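Porin B (Pseudomonas putida, PDB 4GEY) forms an outer-membrane beta-barrel channel, of the carbohydrate-selective OprB family, for sugar uptake and binds glucose inside its pore. Local coordinates at residues Leu131-Ile136 with Lys148-Phe152; Phe152-Phe158 with Gln206-Phe210; Ile182-Val188 with Gln212-Leu217; Thr230-Ile234 with Tyr258-Lys262; Ser284-Lys288 with Lys321-Val325. The protein carries 2 engineered substitutions. One frame throughout, in Å; residues are numbered along the deposited sequence.

Interaction 1 of 5, residues Leu131-Ile136 with Lys148-Phe152; sequences LTQMWI and KFGRF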
# COMPACT_ATOMS: atom_id res chain seq x y z
N LEU A 131 -9.16 -14.22 1.94
CA LEU A 131 -10.40 -13.47 1.86
C LEU A 131 -10.01 -12.01 2.01
O LEU A 131 -9.55 -11.58 3.06
CB LEU A 131 -11.34 -13.89 2.98
CG LEU A 131 -12.64 -13.11 3.05
CD1 LEU A 131 -13.30 -13.05 1.68
CD2 LEU A 131 -13.55 -13.79 4.06
N THR A 132 -10.19 -11.25 0.94
CA THR A 132 -9.56 -9.95 0.83
C THR A 132 -10.60 -8.83 0.97
O THR A 132 -10.29 -7.75 1.46
CB THR A 132 -8.72 -9.87 -0.48
OG1 THR A 132 -7.53 -10.65 -0.31
CG2 THR A 132 -8.33 -8.45 -0.84
N GLN A 133 -11.83 -9.12 0.57
CA GLN A 133 -12.96 -8.23 0.83
C GLN A 133 -14.23 -9.04 1.02
O GLN A 133 -14.49 -10.00 0.28
CB GLN A 133 -13.21 -7.25 -0.33
CG GLN A 133 -12.14 -6.19 -0.57
CD GLN A 133 -12.42 -5.39 -1.84
OE1 GLN A 133 -13.05 -5.89 -2.79
NE2 GLN A 133 -11.98 -4.15 -1.85
N MSE A 134 -15.02 -8.64 2.02
CA MSE A 134 -16.37 -9.16 2.19
C MSE A 134 -17.16 -8.15 2.99
O MSE A 134 -17.10 -8.13 4.22
CB MSE A 134 -16.40 -10.50 2.90
CG MSE A 134 -17.81 -11.07 3.03
SE MSE A 134 -17.80 -12.76 4.04
CE MSE A 134 -17.49 -12.10 5.86
N TRP A 135 -17.90 -7.29 2.30
CA TRP A 135 -18.58 -6.23 3.00
C TRP A 135 -19.87 -5.78 2.36
O TRP A 135 -20.06 -5.86 1.15
CB TRP A 135 -17.64 -5.05 3.23
CG TRP A 135 -16.90 -4.48 2.03
CD1 TRP A 135 -15.56 -4.59 1.77
CD2 TRP A 135 -17.44 -3.67 0.98
NE1 TRP A 135 -15.25 -3.91 0.62
CE2 TRP A 135 -16.38 -3.34 0.11
CE3 TRP A 135 -18.72 -3.21 0.68
CZ2 TRP A 135 -16.56 -2.58 -1.03
CZ3 TRP A 135 -18.89 -2.45 -0.46
CH2 TRP A 135 -17.82 -2.14 -1.30
N ILE A 136 -20.77 -5.30 3.22
CA ILE A 136 -22.03 -4.73 2.79
C ILE A 136 -21.97 -3.24 3.11
O ILE A 136 -21.31 -2.83 4.06
CB ILE A 136 -23.20 -5.42 3.51
CG1 ILE A 136 -24.55 -4.85 3.07
CG2 ILE A 136 -23.05 -5.33 5.02
CD1 ILE A 136 -25.73 -5.53 3.72
N LYS A 148 -20.55 1.22 6.13
CA LYS A 148 -19.89 0.08 5.50
C LYS A 148 -19.35 -0.88 6.56
O LYS A 148 -18.60 -0.48 7.45
CB LYS A 148 -18.73 0.58 4.64
CG LYS A 148 -17.91 -0.51 3.93
CD LYS A 148 -16.70 0.13 3.26
CE LYS A 148 -15.83 -0.88 2.54
NZ LYS A 148 -14.79 -0.20 1.73
N PHE A 149 -19.72 -2.15 6.45
CA PHE A 149 -19.37 -3.14 7.47
C PHE A 149 -18.94 -4.48 6.86
O PHE A 149 -19.52 -4.92 5.87
CB PHE A 149 -20.55 -3.37 8.43
CG PHE A 149 -20.37 -4.55 9.34
CD1 PHE A 149 -19.59 -4.46 10.48
CD2 PHE A 149 -20.97 -5.78 9.04
CE1 PHE A 149 -19.41 -5.56 11.32
CE2 PHE A 149 -20.79 -6.89 9.88
CZ PHE A 149 -20.01 -6.78 11.02
N GLY A 150 -17.95 -5.13 7.47
CA GLY A 150 -17.54 -6.44 7.02
C GLY A 150 -16.04 -6.64 7.14
O GLY A 150 -15.44 -6.34 8.17
N ARG A 151 -15.43 -7.16 6.08
CA ARG A 151 -13.99 -7.38 6.09
C ARG A 151 -13.28 -6.69 4.93
O ARG A 151 -13.64 -6.88 3.77
CB ARG A 151 -13.64 -8.87 6.09
CG ARG A 151 -13.93 -9.60 7.39
CD ARG A 151 -13.46 -11.05 7.31
NE ARG A 151 -12.02 -11.18 7.54
CZ ARG A 151 -11.47 -11.38 8.73
NH1 ARG A 151 -12.23 -11.47 9.82
NH2 ARG A 151 -10.15 -11.50 8.86
N PHE A 152 -12.26 -5.89 5.27
CA PHE A 152 -11.43 -5.18 4.31
C PHE A 152 -10.21 -4.59 5.02
O PHE A 152 -10.11 -4.67 6.24
CB PHE A 152 -12.22 -4.09 3.56
CG PHE A 152 -13.10 -3.22 4.44
CD1 PHE A 152 -14.30 -3.70 4.95
CD2 PHE A 152 -12.74 -1.92 4.73
CE1 PHE A 152 -15.10 -2.91 5.75
CE2 PHE A 152 -13.54 -1.12 5.52
CZ PHE A 152 -14.72 -1.62 6.03
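W135 and K148 meet across the hairpin that runs from strand 129-140 into strand 145-149, on a ladder of four backbone hydrogen bonds. M134 pairs with R151 (M134 N to R151 O 2.8 Å, R151 N to M134 O 2.7 Å), and I136 pairs with F149 through a second reciprocal set. Between them W135 faces G150 in a non-hydrogen-bonded pair. A side chain at G150 would run into M134 O and the CA of W135.

The aromatic contacts gather round the W135 ring. The K148 chain is extended throughout (chi1 179°), which carries CE over the centre of the W135 five-membered ring at 3.5 Å, a CH-pi contact. Its NZ adds a cation-pi interaction, 4.1 Å from the same ring centroid. F152 CD1 meets W135 CD1 at 3.5 Å, the two rings standing obliquely, and K148 CE also lies over the F152 ring. At the edge of the indole, R151 O lies near the plane.

NZ is further held by salt bridges to E156 and D157. The lysine charge is thus gripped by both carboxylates and pi electrons, which probably makes it easier to keep in a buried place.

Interaction 2 of 5, residues Phe152-Phe158 with Gln206-Phe210; sequences FGEGEDF and QVGAF. With C8E ((hydroxyethyloxy)tri(ethyloxy)octane), chain C.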
# COMPACT_ATOMS: atom_id res chain seq x y z
N PHE A 152 -12.26 -5.89 5.27
CA PHE A 152 -11.43 -5.18 4.31
C PHE A 152 -10.21 -4.59 5.02
O PHE A 152 -10.11 -4.67 6.24
CB PHE A 152 -12.22 -4.09 3.56
CG PHE A 152 -13.10 -3.22 4.44
CD1 PHE A 152 -14.30 -3.70 4.95
CD2 PHE A 152 -12.74 -1.92 4.73
CE1 PHE A 152 -15.10 -2.91 5.75
CE2 PHE A 152 -13.54 -1.12 5.52
CZ PHE A 152 -14.72 -1.62 6.03
N GLY A 153 -9.27 -4.02 4.28
CA GLY A 153 -8.10 -3.40 4.88
C GLY A 153 -8.27 -1.89 5.00
O GLY A 153 -9.07 -1.30 4.27
N GLU A 154 -7.53 -1.27 5.92
CA GLU A 154 -7.69 0.16 6.20
C GLU A 154 -7.47 1.03 4.95
O GLU A 154 -8.15 2.06 4.75
CB GLU A 154 -6.74 0.61 7.33
CG GLU A 154 -7.09 0.15 8.76
CD GLU A 154 -6.54 -1.24 9.10
OE1 GLU A 154 -6.09 -1.95 8.17
OE2 GLU A 154 -6.56 -1.61 10.30
N GLY A 155 -6.54 0.61 4.10
CA GLY A 155 -6.12 1.41 2.97
C GLY A 155 -7.17 1.56 1.90
O GLY A 155 -7.07 2.44 1.04
N GLU A 156 -8.18 0.71 1.95
CA GLU A 156 -9.27 0.74 0.99
C GLU A 156 -10.15 1.99 1.15
O GLU A 156 -10.75 2.44 0.18
CB GLU A 156 -10.10 -0.54 1.15
CG GLU A 156 -11.35 -0.61 0.31
CD GLU A 156 -12.00 -1.98 0.35
OE1 GLU A 156 -11.29 -2.98 0.18
OE2 GLU A 156 -13.23 -2.05 0.57
N ASP A 157 -10.22 2.55 2.36
CA ASP A 157 -10.97 3.79 2.57
C ASP A 157 -10.10 4.91 3.11
O ASP A 157 -10.31 6.09 2.83
CB ASP A 157 -12.14 3.56 3.54
CG ASP A 157 -13.16 2.60 2.98
OD1 ASP A 157 -12.86 1.38 2.99
OD2 ASP A 157 -14.24 3.06 2.55
N PHE A 158 -9.11 4.54 3.91
CA PHE A 158 -8.30 5.53 4.59
C PHE A 158 -6.92 5.66 3.94
O PHE A 158 -6.33 4.65 3.55
CB PHE A 158 -8.19 5.15 6.08
CG PHE A 158 -9.53 5.12 6.80
CD1 PHE A 158 -10.29 3.97 6.83
CD2 PHE A 158 -10.02 6.25 7.44
CE1 PHE A 158 -11.50 3.94 7.49
CE2 PHE A 158 -11.22 6.23 8.09
CZ PHE A 158 -11.97 5.07 8.12
N GLN A 206 -14.63 11.03 7.70
CA GLN A 206 -14.89 9.62 7.99
C GLN A 206 -14.05 9.12 9.14
O GLN A 206 -12.94 9.60 9.39
CB GLN A 206 -14.65 8.76 6.76
CG GLN A 206 -13.24 8.76 6.23
CD GLN A 206 -13.10 7.79 5.07
OE1 GLN A 206 -14.04 7.06 4.74
NE2 GLN A 206 -11.92 7.76 4.44
N VAL A 207 -14.59 8.13 9.83
CA VAL A 207 -13.91 7.49 10.94
C VAL A 207 -14.22 6.01 10.83
O VAL A 207 -15.23 5.63 10.23
CB VAL A 207 -14.39 8.05 12.32
CG1 VAL A 207 -15.90 7.92 12.46
CG2 VAL A 207 -13.69 7.36 13.48
N GLY A 208 -13.34 5.17 11.36
CA GLY A 208 -13.56 3.74 11.30
C GLY A 208 -13.04 3.02 12.52
O GLY A 208 -12.29 3.58 13.32
N ALA A 209 -13.45 1.77 12.67
CA ALA A 209 -12.93 0.92 13.73
C ALA A 209 -12.59 -0.45 13.14
O ALA A 209 -13.47 -1.16 12.65
CB ALA A 209 -13.93 0.79 14.86
N PHE A 210 -11.31 -0.80 13.15
CA PHE A 210 -10.83 -2.05 12.57
C PHE A 210 -10.31 -2.97 13.66
O PHE A 210 -9.52 -2.56 14.51
CB PHE A 210 -9.70 -1.79 11.57
CG PHE A 210 -10.13 -1.01 10.36
CD1 PHE A 210 -10.39 0.35 10.45
CD2 PHE A 210 -10.27 -1.64 9.14
CE1 PHE A 210 -10.79 1.06 9.33
CE2 PHE A 210 -10.68 -0.93 8.02
CZ PHE A 210 -10.94 0.41 8.12
C1 C8E C . -7.37 15.21 11.76
C2 C8E C . -8.46 14.25 11.33
C3 C8E C . -9.67 15.06 10.89
C4 C8E C . -10.91 14.69 11.69
C5 C8E C . -12.08 14.34 10.78
C6 C8E C . -12.75 13.06 11.25
C7 C8E C . -14.15 13.32 11.78
C8 C8E C . -14.94 12.05 12.05
O9 C8E C . -16.03 11.96 11.15
C10 C8E C . -17.14 11.25 11.68
C11 C8E C . -18.23 11.04 10.64
O12 C8E C . -19.48 10.81 11.27
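F210 reaches from strand 203-212 into the loop that holds E154 and F158, and three residues of that loop, E154, F158 and F152, meet it in turn from root to tip. At its root, CB lies 3.4 Å from OE2 of E154. CG anti to the carbonyl carbon (chi1 -65°) then lays the ring beneath the bent glutamate chain, whose CG sits 3.5 Å from the ring centroid, squarely over one face, with the carboxylate stacked at 24° to the ring. Farther out the edge takes over: CE1 meets CE1 of F158 at 3.5 Å, and CZ touches the same atom. On the other flank CE2 comes to 3.8 Å from CE2 of F152, the edge of F210 being turned to the face of that ring in an offset edge-to-face pair.

F158 is enclosed in turn. The Q206 amide stacks over one face of its ring, and NE2 donates to D157 O at 2.8 Å, from above the carbonyl plane. G208 has no side chain, and a CB there would strike CZ of F158. OE1 of E154 is also spoken for, by the backbone N of Y184.

V207, on the outer side of the strand, lies against a C8E detergent molecule, its CG1 3.6 Å from C10. F152, F158 and F210 form an aromatic cluster on the inner wall, and a loop tucked inside the barrel in this way is characteristic of porins.

Interaction 3 of 5, residues Ile182-Val188 with Gln212-Leu217; sequences IWYNWPV and QNPSNL. With BGC (beta-D-glucopyranose), chain B.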
# COMPACT_ATOMS: atom_id res chain seq x y z
N ILE A 182 0.66 -3.38 12.38
CA ILE A 182 -0.71 -3.42 12.92
C ILE A 182 -1.80 -3.04 11.90
O ILE A 182 -2.95 -3.48 12.01
CB ILE A 182 -0.90 -2.50 14.17
CG1 ILE A 182 -0.71 -1.02 13.79
CG2 ILE A 182 0.05 -2.88 15.29
CD1 ILE A 182 -1.10 -0.05 14.84
N TRP A 183 -1.43 -2.22 10.93
CA TRP A 183 -2.37 -1.72 9.92
C TRP A 183 -2.12 -2.56 8.69
O TRP A 183 -1.00 -2.63 8.19
CB TRP A 183 -2.09 -0.22 9.68
CG TRP A 183 -2.75 0.47 8.49
CD1 TRP A 183 -2.74 0.07 7.18
CD2 TRP A 183 -3.44 1.73 8.50
NE1 TRP A 183 -3.40 0.98 6.39
CE2 TRP A 183 -3.83 2.01 7.17
CE3 TRP A 183 -3.77 2.64 9.50
CZ2 TRP A 183 -4.55 3.15 6.83
CZ3 TRP A 183 -4.47 3.78 9.16
CH2 TRP A 183 -4.86 4.02 7.83
N TYR A 184 -3.16 -3.23 8.21
CA TYR A 184 -2.98 -4.20 7.13
C TYR A 184 -3.83 -3.87 5.91
O TYR A 184 -5.04 -4.07 5.92
CB TYR A 184 -3.36 -5.60 7.60
CG TYR A 184 -2.75 -6.02 8.92
CD1 TYR A 184 -1.44 -5.69 9.26
CD2 TYR A 184 -3.49 -6.77 9.83
CE1 TYR A 184 -0.89 -6.08 10.48
CE2 TYR A 184 -2.95 -7.17 11.04
CZ TYR A 184 -1.65 -6.82 11.36
OH TYR A 184 -1.13 -7.22 12.56
N ASN A 185 -3.21 -3.37 4.86
CA ASN A 185 -3.92 -3.16 3.61
C ASN A 185 -4.27 -4.46 2.91
O ASN A 185 -3.84 -5.55 3.32
CB ASN A 185 -3.08 -2.30 2.66
CG ASN A 185 -2.75 -0.93 3.24
OD1 ASN A 185 -3.61 -0.26 3.80
ND2 ASN A 185 -1.51 -0.51 3.09
N TRP A 186 -5.07 -4.32 1.84
CA TRP A 186 -5.17 -5.31 0.77
C TRP A 186 -3.80 -5.96 0.59
O TRP A 186 -2.83 -5.26 0.31
CB TRP A 186 -5.56 -4.62 -0.53
CG TRP A 186 -5.57 -5.52 -1.74
CD1 TRP A 186 -4.50 -6.20 -2.29
CD2 TRP A 186 -6.70 -5.83 -2.57
NE1 TRP A 186 -4.91 -6.92 -3.37
CE2 TRP A 186 -6.25 -6.70 -3.58
CE3 TRP A 186 -8.05 -5.45 -2.56
CZ2 TRP A 186 -7.09 -7.21 -4.56
CZ3 TRP A 186 -8.89 -5.96 -3.53
CH2 TRP A 186 -8.41 -6.83 -4.52
N PRO A 187 -3.72 -7.29 0.65
CA PRO A 187 -4.86 -8.21 0.53
C PRO A 187 -5.33 -8.81 1.85
O PRO A 187 -6.03 -9.82 1.78
CB PRO A 187 -4.26 -9.34 -0.29
CG PRO A 187 -2.82 -9.39 0.20
CD PRO A 187 -2.43 -8.01 0.63
N VAL A 188 -4.95 -8.24 2.99
CA VAL A 188 -5.40 -8.78 4.28
C VAL A 188 -6.77 -8.19 4.59
O VAL A 188 -7.01 -7.01 4.34
CB VAL A 188 -4.41 -8.42 5.43
CG1 VAL A 188 -4.88 -8.99 6.76
CG2 VAL A 188 -3.03 -8.92 5.13
N GLN A 212 -7.90 -5.28 15.17
CA GLN A 212 -6.46 -5.33 14.98
C GLN A 212 -5.96 -6.65 15.59
O GLN A 212 -6.00 -6.86 16.81
CB GLN A 212 -5.79 -4.06 15.55
CG GLN A 212 -4.56 -4.22 16.43
CD GLN A 212 -3.39 -4.88 15.73
OE1 GLN A 212 -3.36 -4.99 14.50
NE2 GLN A 212 -2.41 -5.33 16.52
N ASN A 213 -5.55 -7.56 14.70
CA ASN A 213 -5.39 -8.97 15.05
C ASN A 213 -4.29 -9.61 14.21
O ASN A 213 -4.56 -10.13 13.14
CB ASN A 213 -6.71 -9.71 14.78
CG ASN A 213 -6.67 -11.19 15.17
OD1 ASN A 213 -5.61 -11.75 15.47
ND2 ASN A 213 -7.84 -11.82 15.15
N PRO A 214 -3.04 -9.58 14.72
CA PRO A 214 -1.83 -10.06 14.03
C PRO A 214 -1.94 -11.48 13.49
O PRO A 214 -1.25 -11.80 12.52
CB PRO A 214 -0.77 -10.03 15.13
CG PRO A 214 -1.24 -9.01 16.08
CD PRO A 214 -2.74 -9.06 16.06
N SER A 215 -2.80 -12.30 14.08
CA SER A 215 -2.97 -13.66 13.58
C SER A 215 -3.54 -13.69 12.16
O SER A 215 -3.41 -14.70 11.45
CB SER A 215 -3.82 -14.50 14.55
OG SER A 215 -5.20 -14.36 14.25
N ASN A 216 -4.18 -12.60 11.73
CA ASN A 216 -4.59 -12.46 10.33
C ASN A 216 -3.42 -12.57 9.36
O ASN A 216 -3.61 -12.90 8.20
CB ASN A 216 -5.31 -11.14 10.09
CG ASN A 216 -6.81 -11.25 10.29
OD1 ASN A 216 -7.47 -12.14 9.71
ND2 ASN A 216 -7.37 -10.36 11.12
N LEU A 217 -2.21 -12.29 9.83
CA LEU A 217 -1.02 -12.34 8.99
C LEU A 217 -0.51 -13.77 8.79
O LEU A 217 0.13 -14.07 7.79
CB LEU A 217 0.09 -11.45 9.57
CG LEU A 217 -0.21 -9.95 9.69
CD1 LEU A 217 1.00 -9.19 10.22
CD2 LEU A 217 -0.69 -9.35 8.37
C2 BGC B . 2.08 -6.05 -0.45
C3 BGC B . 1.30 -4.98 -0.92
C4 BGC B . 0.24 -4.62 0.01
C5 BGC B . 0.75 -4.31 1.45
C6 BGC B . -0.21 -4.21 2.40
C1 BGC B . 2.72 -5.75 0.80
O1 BGC B . 3.45 -6.86 1.19
O2 BGC B . 3.09 -6.37 -1.46
O3 BGC B . 0.75 -5.34 -2.23
O4 BGC B . -0.47 -3.54 -0.52
O5 BGC B . 1.72 -5.44 1.80
O6 BGC B . -0.78 -5.35 2.93
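Two loops inside the barrel run past each other, with the CA atoms of I182 and Q212 6.4 Å apart, and L217 comes over the face of the Y184 ring. The two segments do not pair with each other as strands: after Q212, at the end of strand 203-212, the chain folds through an Asx turn at N213 into a 3-10 segment at 214-216, while 182-188 is irregular and has a cis peptide before P187.

Y184 carries the contact. Its phenol ring is sandwiched: CD2 of L217 lies 3.7 Å above the centre of one face, only 6° off the ring normal, and the carbonyl O of I182, from its own loop, lies over the opposite face. L217 CD1 closes on CE1 of the tyrosine at 3.6 Å. At the far end the hydroxyl bonds to G181 O and passes 3.3 Å from CA of P214. With an alanine here, the L217 methyls would probably lose the ring face they pack on, and G181 O its phenol partner. V188 extends the apolar patch: its CG2 meets CD2 of L217 at 4.0 Å, and CG1 rests on CB of N216.

The loop 182-188 also supplies N185, W186 and P187 to the glucose pocket, which R98 and R125 help to complete. The sugar's O4 donates a weak hydrogen bond to W186 O at 3.0 Å. In the Asx turn, S215 OG and S215 N both bond to N213 OD1, reaching it from the same face of its amide.

Interaction 4 of 5, residues Thr230-Ile234 with Tyr258-Lys262; sequences TKGAI and YSTAK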
# COMPACT_ATOMS: atom_id res chain seq x y z
N THR A 230 -7.34 -11.11 18.59
CA THR A 230 -7.49 -9.65 18.60
C THR A 230 -6.71 -8.99 19.75
O THR A 230 -6.85 -9.38 20.92
CB THR A 230 -8.98 -9.25 18.70
OG1 THR A 230 -9.65 -9.60 17.50
CG2 THR A 230 -9.13 -7.76 18.93
N LYS A 231 -5.89 -8.00 19.41
CA LYS A 231 -5.06 -7.32 20.41
C LYS A 231 -5.62 -5.96 20.79
O LYS A 231 -5.21 -5.36 21.78
CB LYS A 231 -3.60 -7.21 19.94
CG LYS A 231 -2.87 -8.56 19.75
CD LYS A 231 -2.93 -9.42 21.01
CE LYS A 231 -2.24 -10.77 20.84
NZ LYS A 231 -2.54 -11.73 21.95
N GLY A 232 -6.60 -5.49 20.02
CA GLY A 232 -7.13 -4.16 20.16
C GLY A 232 -7.81 -3.71 18.88
O GLY A 232 -8.22 -4.53 18.06
N ALA A 233 -7.91 -2.40 18.69
CA ALA A 233 -8.64 -1.84 17.57
C ALA A 233 -7.82 -0.72 16.96
O ALA A 233 -7.11 -0.01 17.67
CB ALA A 233 -9.98 -1.28 18.06
N ILE A 234 -7.90 -0.56 15.65
CA ILE A 234 -7.35 0.64 15.03
C ILE A 234 -8.48 1.58 14.64
O ILE A 234 -9.48 1.18 14.07
CB ILE A 234 -6.49 0.36 13.78
CG1 ILE A 234 -5.27 -0.49 14.16
CG2 ILE A 234 -6.07 1.68 13.11
CD1 ILE A 234 -4.32 -0.74 13.00
N TYR A 258 -5.42 5.87 15.59
CA TYR A 258 -5.15 5.51 16.97
C TYR A 258 -5.38 4.02 17.13
O TYR A 258 -6.38 3.48 16.65
CB TYR A 258 -6.04 6.31 17.93
CG TYR A 258 -5.73 6.04 19.39
CD1 TYR A 258 -4.69 6.71 20.05
CD2 TYR A 258 -6.49 5.13 20.13
CE1 TYR A 258 -4.42 6.46 21.39
CE2 TYR A 258 -6.21 4.88 21.46
CZ TYR A 258 -5.18 5.55 22.08
OH TYR A 258 -4.92 5.29 23.41
N SER A 259 -4.43 3.35 17.78
CA SER A 259 -4.48 1.91 17.89
C SER A 259 -4.49 1.50 19.34
O SER A 259 -3.58 1.84 20.08
CB SER A 259 -3.28 1.30 17.20
OG SER A 259 -3.27 -0.11 17.36
N THR A 260 -5.49 0.72 19.73
CA THR A 260 -5.69 0.40 21.14
C THR A 260 -4.92 -0.82 21.62
O THR A 260 -5.07 -1.23 22.77
CB THR A 260 -7.19 0.23 21.45
OG1 THR A 260 -7.69 -0.95 20.81
CG2 THR A 260 -7.96 1.45 20.96
N ALA A 261 -4.09 -1.39 20.77
CA ALA A 261 -3.30 -2.56 21.16
C ALA A 261 -1.96 -2.17 21.82
O ALA A 261 -1.43 -1.08 21.57
CB ALA A 261 -3.07 -3.47 19.97
N LYS A 262 -1.43 -3.04 22.67
CA LYS A 262 -0.13 -2.81 23.29
C LYS A 262 0.99 -2.81 22.25
O LYS A 262 1.04 -3.67 21.39
CB LYS A 262 0.18 -3.91 24.33
CG LYS A 262 -0.74 -3.97 25.52
CD LYS A 262 -0.31 -5.04 26.52
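A233 and T260 join in an antiparallel contact at the ends of two neighbouring strands, 232-245 and 248-259, at the open end of the hairpin they make, where regular pairing gives way to loop. The two chains run nearly opposite, 173° apart, and their regular register ends at I234 and S259, a non-hydrogen-bonded pair with CA atoms 4.2 Å apart. One step on, T260 grips both polar atoms of A233. Its backbone N donates to A233 O at 2.7 Å in the carbonyl plane, whereas A233 N gives its hydrogen to the side chain, T260 OG1, at 2.6 Å. OG1 can stand there because chi1 (68°) sets it between the backbone N and the carbonyl carbon. A hydroxyl thus does the work that a main-chain carbonyl would do in a regular ladder.

K231 and G232 both face Q212 in a classic beta bulge; a CB on G232 would collide with T260 OG1 and A261 N. Beside it, A261 CB rests on K231 O at 3.4 Å. A261 CB also lies 3.8 Å from K231 CB. On the inner face I234 CG1 lies alongside S259 OG at 3.8 Å, with I182 and E154 nearby.

Both strands have further neighbours in the barrel wall: K231, G232 and I234 hydrogen-bond back to Q212 and F210 of strand 203-212, and S259 hydrogen-bonds through its backbone to K288 of strand 282-298 on the far side.

Interaction 5 of 5, residues Ser284-Lys288 with Lys321-Val325; sequences SHSSK and KATNV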
# COMPACT_ATOMS: atom_id res chain seq x y z
N SER A 284 6.06 -1.25 27.79
CA SER A 284 4.90 -1.41 26.93
C SER A 284 4.03 -0.15 27.01
O SER A 284 3.87 0.44 28.07
CB SER A 284 4.13 -2.66 27.35
OG SER A 284 3.08 -2.92 26.45
N HIS A 285 3.50 0.27 25.86
CA HIS A 285 2.59 1.41 25.80
C HIS A 285 1.22 0.89 25.40
O HIS A 285 1.09 -0.08 24.65
CB HIS A 285 3.08 2.45 24.79
CG HIS A 285 4.45 2.97 25.07
ND1 HIS A 285 4.68 4.11 25.81
CD2 HIS A 285 5.67 2.51 24.71
CE1 HIS A 285 5.98 4.33 25.91
NE2 HIS A 285 6.61 3.37 25.25
N SER A 286 0.18 1.55 25.90
CA SER A 286 -1.18 1.08 25.67
C SER A 286 -1.72 1.42 24.27
O SER A 286 -2.83 1.02 23.92
CB SER A 286 -2.11 1.59 26.76
OG SER A 286 -2.17 3.00 26.74
N SER A 287 -0.91 2.11 23.46
CA SER A 287 -1.36 2.51 22.13
C SER A 287 -0.24 2.90 21.16
O SER A 287 0.93 3.06 21.56
CB SER A 287 -2.32 3.70 22.25
OG SER A 287 -1.61 4.93 22.39
N LYS A 288 -0.62 3.05 19.90
CA LYS A 288 0.22 3.69 18.87
C LYS A 288 -0.66 4.78 18.26
O LYS A 288 -1.89 4.73 18.42
CB LYS A 288 0.63 2.69 17.79
CG LYS A 288 1.33 1.45 18.31
CD LYS A 288 1.77 0.53 17.17
CE LYS A 288 3.26 0.64 16.91
NZ LYS A 288 3.62 1.72 15.95
N LYS A 321 7.09 8.39 18.10
CA LYS A 321 8.50 8.11 18.40
C LYS A 321 8.66 6.98 19.42
O LYS A 321 9.70 6.33 19.45
CB LYS A 321 9.21 9.35 18.92
CG LYS A 321 9.37 10.51 17.93
CD LYS A 321 10.45 10.27 16.87
CE LYS A 321 11.41 11.47 16.69
NZ LYS A 321 10.77 12.76 16.27
N ALA A 322 7.66 6.77 20.26
CA ALA A 322 7.77 5.75 21.30
C ALA A 322 7.96 4.34 20.73
O ALA A 322 8.88 3.63 21.16
CB ALA A 322 6.58 5.80 22.26
N THR A 323 7.12 3.97 19.77
CA THR A 323 6.99 2.56 19.38
C THR A 323 7.26 2.21 17.90
O THR A 323 7.50 1.06 17.58
CB THR A 323 5.59 2.03 19.74
OG1 THR A 323 4.61 2.67 18.91
CG2 THR A 323 5.29 2.29 21.20
N ASN A 324 7.21 3.21 17.03
CA ASN A 324 7.27 2.98 15.59
C ASN A 324 8.69 3.06 15.02
O ASN A 324 9.41 4.02 15.26
CB ASN A 324 6.39 4.00 14.90
CG ASN A 324 5.66 3.42 13.71
OD1 ASN A 324 4.73 2.63 13.88
ND2 ASN A 324 6.08 3.81 12.51
N VAL A 325 9.09 2.05 14.24
CA VAL A 325 10.44 1.99 13.69
C VAL A 325 10.67 3.11 12.68
O VAL A 325 11.67 3.85 12.77
CB VAL A 325 10.74 0.64 12.99
CG1 VAL A 325 12.11 0.68 12.37
CG2 VAL A 325 10.65 -0.51 13.97
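H285 and T323 make the close part of this contact: CG2 of the threonine lies 3.5 Å from CD2 of the imidazole, while CB of A322 covers one ring face, 4.0 Å from the ring centroid and set toward the rim. A hydrogen bond from the imidazole NE2 to D265 fixes the turn of the ring. Buried beside it, K288 passes across T323, CE approaching OG1 at 3.2 Å. Bends at chi3 (103°) and chi4 then carry NZ toward N324, while its ion pair with D320 is long and weak. T323 OG1 is bonded to D320 as well, and N324 ND2 bonds to V326 O and W178 O, which holds these polar ends in place. A leucine in place of K288 has no ammonium group, which would probably cost D320 its weak, distant counter-charge and leave the N324 side chain without a cationic neighbour.

The other side is looser. S287 comes no nearer than 4.4 Å, from its O to T323 CG2, and A322 is partly exposed.

Here the loop linking strands 309-319 and 326-337 folds against the start of strand 282-298, as loops do at the mouth of porin barrels.

Interactions 1, 2 and 3 form the buried group: 1 and 2 share F152, E156 answers K148 and Q133 across them, and E154 ties 2 to Y184 of interaction 3. P187 of interaction 3 reaches T132 of interaction 1, close to the glucose. Interactions 4 and 5 lie toward the surface, with centres about 11 Å apart, and are linked by S259 and K288. Interactions 1 and 4 are both hairpin pairings, four backbone bonds in the first, and in the second a threonine hydroxyl accepting in place of a carbonyl; 2 and 5 set a loop against a strand, and 3 joins two loops. Aromatic and cation-pi contacts mark the inner wall; toward the rim they yield to threonine hydroxyls and alanine methyls.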